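Local atomic coordinates of dihydroxyacetone kinase (Citrobacter freundii, PDB entry 1UN8), a protein that phosphorylates dihydroxyacetone with ATP to give dihydroxyacetone phosphate, using divalent metal ions, in the oxidative route of glycerol fermentation. Residues D371-T374 against H375-L379; E398-S401 against L402-Q406. All coordinates share one frame; numbering follows the deposited sequence.

Both contacts are local, each made within one continuous stretch of chain in the C-terminal DhaL domain, the eight-helix barrel that binds ATP and encloses a phospholipid. Contact 1 comes first and runs from the end of helix 356-371 into the start of helix 373-381; contact 2 runs from the last turns of the next helix, 388-404, into the turn that ends it. Their centres lie about 22 Å apart and their nearest atoms about 10 Å, with no touch between them. The ATP-binding residues 385-388 lie between them in sequence, and the N377 side chain of contact 1 is about 4 Å from that of D387. Contact 2 lies away from the nucleotide site, but its I399 touches the lipid.

Contact 1 of 2, residues D371-T374 against H375-L379; sequences DLET and HLNAL
L372 meets L376 one turn on, CB against CD1 at 3.8 Å, while the L372 carbonyl takes the L376 amide in a 2.8 Å bond (L376 N to L372 O), 165° at the hydrogen. The side chain of L376 also folds back over that oxygen, because L376 CG lies anti to L376's own carbonyl carbon and beside its N (chi1 -67°); CG of L376 is 3.3 Å from L372 O. The side chains of E373 and N377 extend in the same direction next to each other, E373 CG lying 3.7 Å from N377 ND2, with carboxylate and amide planes turned 72° apart. L372, just ahead of helix 373-381, and the residues after it start that helix in the DhaL domain, continued by N377 N to E373 O (3.0 Å) and A378 N to T374 O (3.0 Å). Outside this stretch, S390 OG is hydrogen-bonded to both E373 OE1 and N377 ND2, so one hydroxyl ties the two polar ends together, and R397 forms a salt bridge with E373 OE2. Helix 534-547 lies against the leucines, M541 touching L372, and Q537 and R538 touching L376, whose side chain is about 4 Å from that of the ATP-binding P534.

Contact 2 of 2, residues E398-S401 against L402-Q406; sequences EIAS and LLHRQ
R405 turns its guanidinium back along the helix and grips the single hydroxyl oxygen of S401 with two nitrogens, side-on: NE is 3.0 Å and NH2 3.1 Å from S401 OG. Both nitrogens donate to the same oxygen, each bond bent (147° and 141° at hydrogen), and the oxygen lies near the guanidinium plane. Two torsions bring this about: S401 holds OG anti to its backbone N (chi1 -180°), and the arginine chain bends at chi3. The backbone joins the same residues, R405 N to S401 O at 2.8 Å. E398 OE2 is 4.4 Å from R405 NH2, opposite charges beyond salt-bridge distance that may attract weakly; this carboxylate pairs instead with R423 of helix 413-427. On the way it passes L402, whose CD1 is 4.0 Å from E398 OE2. The helix 388-404 ends here in a Schellman motif, with Q406, at positive phi, as its C-prime residue, Q406 N bonded to L403 O at 3.0 Å and Q407 N to L402 O. Just before that end, the H404 ring sets one face over A400 O, which lies 3.2 Å from the ring plane, nearer CG than the ring centre, while the same oxygen accepts H404 N at 2.7 Å. The ring's NE2 is hydrogen-bonded to E363 of helix 356-371, and I399 meets the bound phospholipid.

Contact 1 of 2, residues D371-T374 against H375-L379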
loop_
_atom_site.group_PDB
_atom_site.type_symbol
_atom_site.label_atom_id
_atom_site.label_comp_id
_atom_site.label_asym_id
_atom_site.label_seq_id
_atom_site.Cartn_x
_atom_site.Cartn_y
_atom_site.Cartn_z
ATOM N N ASP A 371 25.002 43.428 -22.175
ATOM C CA ASP A 371 25.566 43.361 -23.519
ATOM C C ASP A 371 25.848 41.941 -24.001
ATOM O O ASP A 371 25.771 41.654 -25.200
ATOM C CB ASP A 371 26.873 44.155 -23.579
ATOM C CG ASP A 371 26.664 45.648 -23.413
ATOM O OD1 ASP A 371 27.676 46.369 -23.237
ATOM O OD2 ASP A 371 25.501 46.100 -23.468
ATOM N N LEU A 372 26.174 41.056 -23.063
ATOM C CA LEU A 372 26.513 39.675 -23.381
ATOM C C LEU A 372 25.360 38.709 -23.641
ATOM O O LEU A 372 25.602 37.521 -23.890
ATOM C CB LEU A 372 27.378 39.104 -22.254
ATOM C CG LEU A 372 28.781 39.680 -22.058
ATOM C CD1 LEU A 372 29.293 39.343 -20.668
ATOM C CD2 LEU A 372 29.707 39.121 -23.119
ATOM N N GLU A 373 24.122 39.200 -23.610
ATOM C CA GLU A 373 22.961 38.322 -23.780
ATOM C C GLU A 373 23.020 37.277 -24.886
ATOM O O GLU A 373 22.997 36.077 -24.619
ATOM C CB GLU A 373 21.671 39.135 -23.943
ATOM C CG GLU A 373 20.416 38.252 -23.960
ATOM C CD GLU A 373 19.112 39.046 -23.981
ATOM O OE1 GLU A 373 18.035 38.410 -23.992
ATOM O OE2 GLU A 373 19.157 40.296 -23.985
ATOM N N THR A 374 23.090 37.724 -26.131
ATOM C CA THR A 374 23.123 36.786 -27.234
ATOM C C THR A 374 24.349 35.873 -27.246
ATOM O O THR A 374 24.237 34.689 -27.581
ATOM C CB THR A 374 22.991 37.528 -28.580
ATOM O OG1 THR A 374 23.301 36.630 -29.654
ATOM C CG2 THR A 374 23.906 38.739 -28.619
ATOM N N HIS A 375 25.514 36.402 -26.878
ATOM C CA HIS A 375 26.721 35.582 -26.856
ATOM C C HIS A 375 26.606 34.479 -25.807
ATOM O O HIS A 375 26.980 33.327 -26.059
ATOM C CB HIS A 375 27.966 36.429 -26.562
ATOM C CG HIS A 375 29.221 35.623 -26.414
ATOM N ND1 HIS A 375 29.721 34.827 -27.423
ATOM C CD2 HIS A 375 30.064 35.467 -25.365
ATOM C CE1 HIS A 375 30.815 34.215 -27.002
ATOM N NE2 HIS A 375 31.045 34.586 -25.755
ATOM N N LEU A 376 26.086 34.827 -24.633
ATOM C CA LEU A 376 25.942 33.843 -23.573
ATOM C C LEU A 376 24.869 32.804 -23.898
ATOM O O LEU A 376 24.943 31.659 -23.423
ATOM C CB LEU A 376 25.654 34.535 -22.233
ATOM C CG LEU A 376 26.812 35.377 -21.668
ATOM C CD1 LEU A 376 26.417 35.977 -20.337
ATOM C CD2 LEU A 376 28.051 34.518 -21.502
ATOM N N ASN A 377 23.879 33.185 -24.705
ATOM C CA ASN A 377 22.838 32.233 -25.089
ATOM C C ASN A 377 23.455 31.238 -26.063
ATOM O O ASN A 377 23.218 30.027 -25.977
ATOM C CB ASN A 377 21.652 32.937 -25.749
ATOM C CG ASN A 377 20.766 33.650 -24.743
ATOM O OD1 ASN A 377 20.604 33.194 -23.610
ATOM N ND2 ASN A 377 20.172 34.762 -25.157
ATOM N N ALA A 378 24.261 31.763 -26.980
ATOM C CA ALA A 378 24.939 30.943 -27.968
ATOM C C ALA A 378 25.764 29.869 -27.267
ATOM O O ALA A 378 25.705 28.698 -27.627
ATOM C CB ALA A 378 25.835 31.819 -28.840
ATOM N N LEU A 379 26.537 30.271 -26.263
ATOM C CA LEU A 379 27.358 29.317 -25.535
ATOM C C LEU A 379 26.477 28.322 -24.805
ATOM O O LEU A 379 26.766 27.128 -24.781
ATOM C CB LEU A 379 28.254 30.035 -24.522
ATOM C CG LEU A 379 29.378 30.920 -25.066
ATOM C CD1 LEU A 379 30.131 31.529 -23.901
ATOM C CD2 LEU A 379 30.323 30.098 -25.938
#

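Contact 2 of 2, residues E398-S401 against L402-Q406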
loop_
_atom_site.group_PDB
_atom_site.type_symbol
_atom_site.label_atom_id
_atom_site.label_comp_id
_atom_site.label_asym_id
_atom_site.label_seq_id
_atom_site.Cartn_x
_atom_site.Cartn_y
_atom_site.Cartn_z
ATOM N N GLU A 398 17.228 44.580 -14.449
ATOM C CA GLU A 398 16.374 44.864 -13.301
ATOM C C GLU A 398 17.131 45.750 -12.330
ATOM O O GLU A 398 16.577 46.706 -11.788
ATOM C CB GLU A 398 15.954 43.564 -12.608
ATOM C CG GLU A 398 15.068 43.744 -11.368
ATOM C CD GLU A 398 13.850 44.639 -11.610
ATOM O OE1 GLU A 398 13.285 44.612 -12.729
ATOM O OE2 GLU A 398 13.452 45.361 -10.665
ATOM N N ILE A 399 18.402 45.440 -12.106
ATOM C CA ILE A 399 19.200 46.244 -11.188
ATOM C C ILE A 399 19.625 47.551 -11.856
ATOM O O ILE A 399 19.821 48.560 -11.183
ATOM C CB ILE A 399 20.452 45.481 -10.712
ATOM C CG1 ILE A 399 20.041 44.141 -10.108
ATOM C CG2 ILE A 399 21.198 46.304 -9.671
ATOM C CD1 ILE A 399 19.175 44.265 -8.901
ATOM N N ALA A 400 19.760 47.521 -13.182
ATOM C CA ALA A 400 20.145 48.705 -13.950
ATOM C C ALA A 400 18.997 49.701 -13.893
ATOM O O ALA A 400 19.200 50.900 -13.681
ATOM C CB ALA A 400 20.424 48.325 -15.396
ATOM N N SER A 401 17.787 49.186 -14.098
ATOM C CA SER A 401 16.585 50.001 -14.059
ATOM C C SER A 401 16.544 50.711 -12.710
ATOM O O SER A 401 16.549 51.940 -12.643
ATOM C CB SER A 401 15.348 49.116 -14.225
ATOM O OG SER A 401 14.168 49.898 -14.200
ATOM N N LEU A 402 16.517 49.936 -11.632
ATOM C CA LEU A 402 16.497 50.515 -10.295
ATOM C C LEU A 402 17.584 51.568 -10.170
ATOM O O LEU A 402 17.366 52.628 -9.594
ATOM C CB LEU A 402 16.703 49.430 -9.243
ATOM C CG LEU A 402 15.487 48.520 -9.052
ATOM C CD1 LEU A 402 15.835 47.337 -8.155
ATOM C CD2 LEU A 402 14.348 49.343 -8.462
ATOM N N LEU A 403 18.762 51.280 -10.709
ATOM C CA LEU A 403 19.851 52.245 -10.650
ATOM C C LEU A 403 19.454 53.518 -11.387
ATOM O O LEU A 403 19.560 54.619 -10.844
ATOM C CB LEU A 403 21.115 51.686 -11.301
ATOM C CG LEU A 403 22.255 52.713 -11.407
ATOM C CD1 LEU A 403 22.833 52.957 -10.015
ATOM C CD2 LEU A 403 23.343 52.224 -12.365
ATOM N N HIS A 404 19.000 53.358 -12.630
ATOM C CA HIS A 404 18.598 54.486 -13.464
ATOM C C HIS A 404 17.416 55.291 -12.915
ATOM O O HIS A 404 17.221 56.448 -13.285
ATOM C CB HIS A 404 18.275 53.998 -14.881
ATOM C CG HIS A 404 19.465 53.474 -15.626
ATOM N ND1 HIS A 404 19.357 52.540 -16.636
ATOM C CD2 HIS A 404 20.789 53.726 -15.486
ATOM C CE1 HIS A 404 20.564 52.237 -17.083
ATOM N NE2 HIS A 404 21.450 52.942 -16.403
ATOM N N ARG A 405 16.628 54.679 -12.037
ATOM C CA ARG A 405 15.480 55.350 -11.431
ATOM C C ARG A 405 15.851 55.873 -10.044
ATOM O O ARG A 405 14.979 56.132 -9.218
ATOM C CB ARG A 405 14.301 54.376 -11.298
ATOM C CG ARG A 405 13.578 54.036 -12.590
ATOM C CD ARG A 405 12.374 53.161 -12.294
ATOM N NE ARG A 405 12.714 51.742 -12.282
ATOM C CZ ARG A 405 12.124 50.832 -11.511
ATOM N NH1 ARG A 405 11.162 51.193 -10.668
ATOM N NH2 ARG A 405 12.487 49.554 -11.595
ATOM N N GLN A 406 17.150 56.031 -9.798
ATOM C CA GLN A 406 17.657 56.497 -8.504
ATOM C C GLN A 406 16.972 55.786 -7.343
ATOM O O GLN A 406 16.706 56.388 -6.307
ATOM C CB GLN A 406 17.464 58.007 -8.347
ATOM C CG GLN A 406 18.257 58.848 -9.329
ATOM C CD GLN A 406 17.578 58.956 -10.679
ATOM O OE1 GLN A 406 16.521 59.581 -10.806
ATOM N NE2 GLN A 406 18.177 58.339 -11.700
#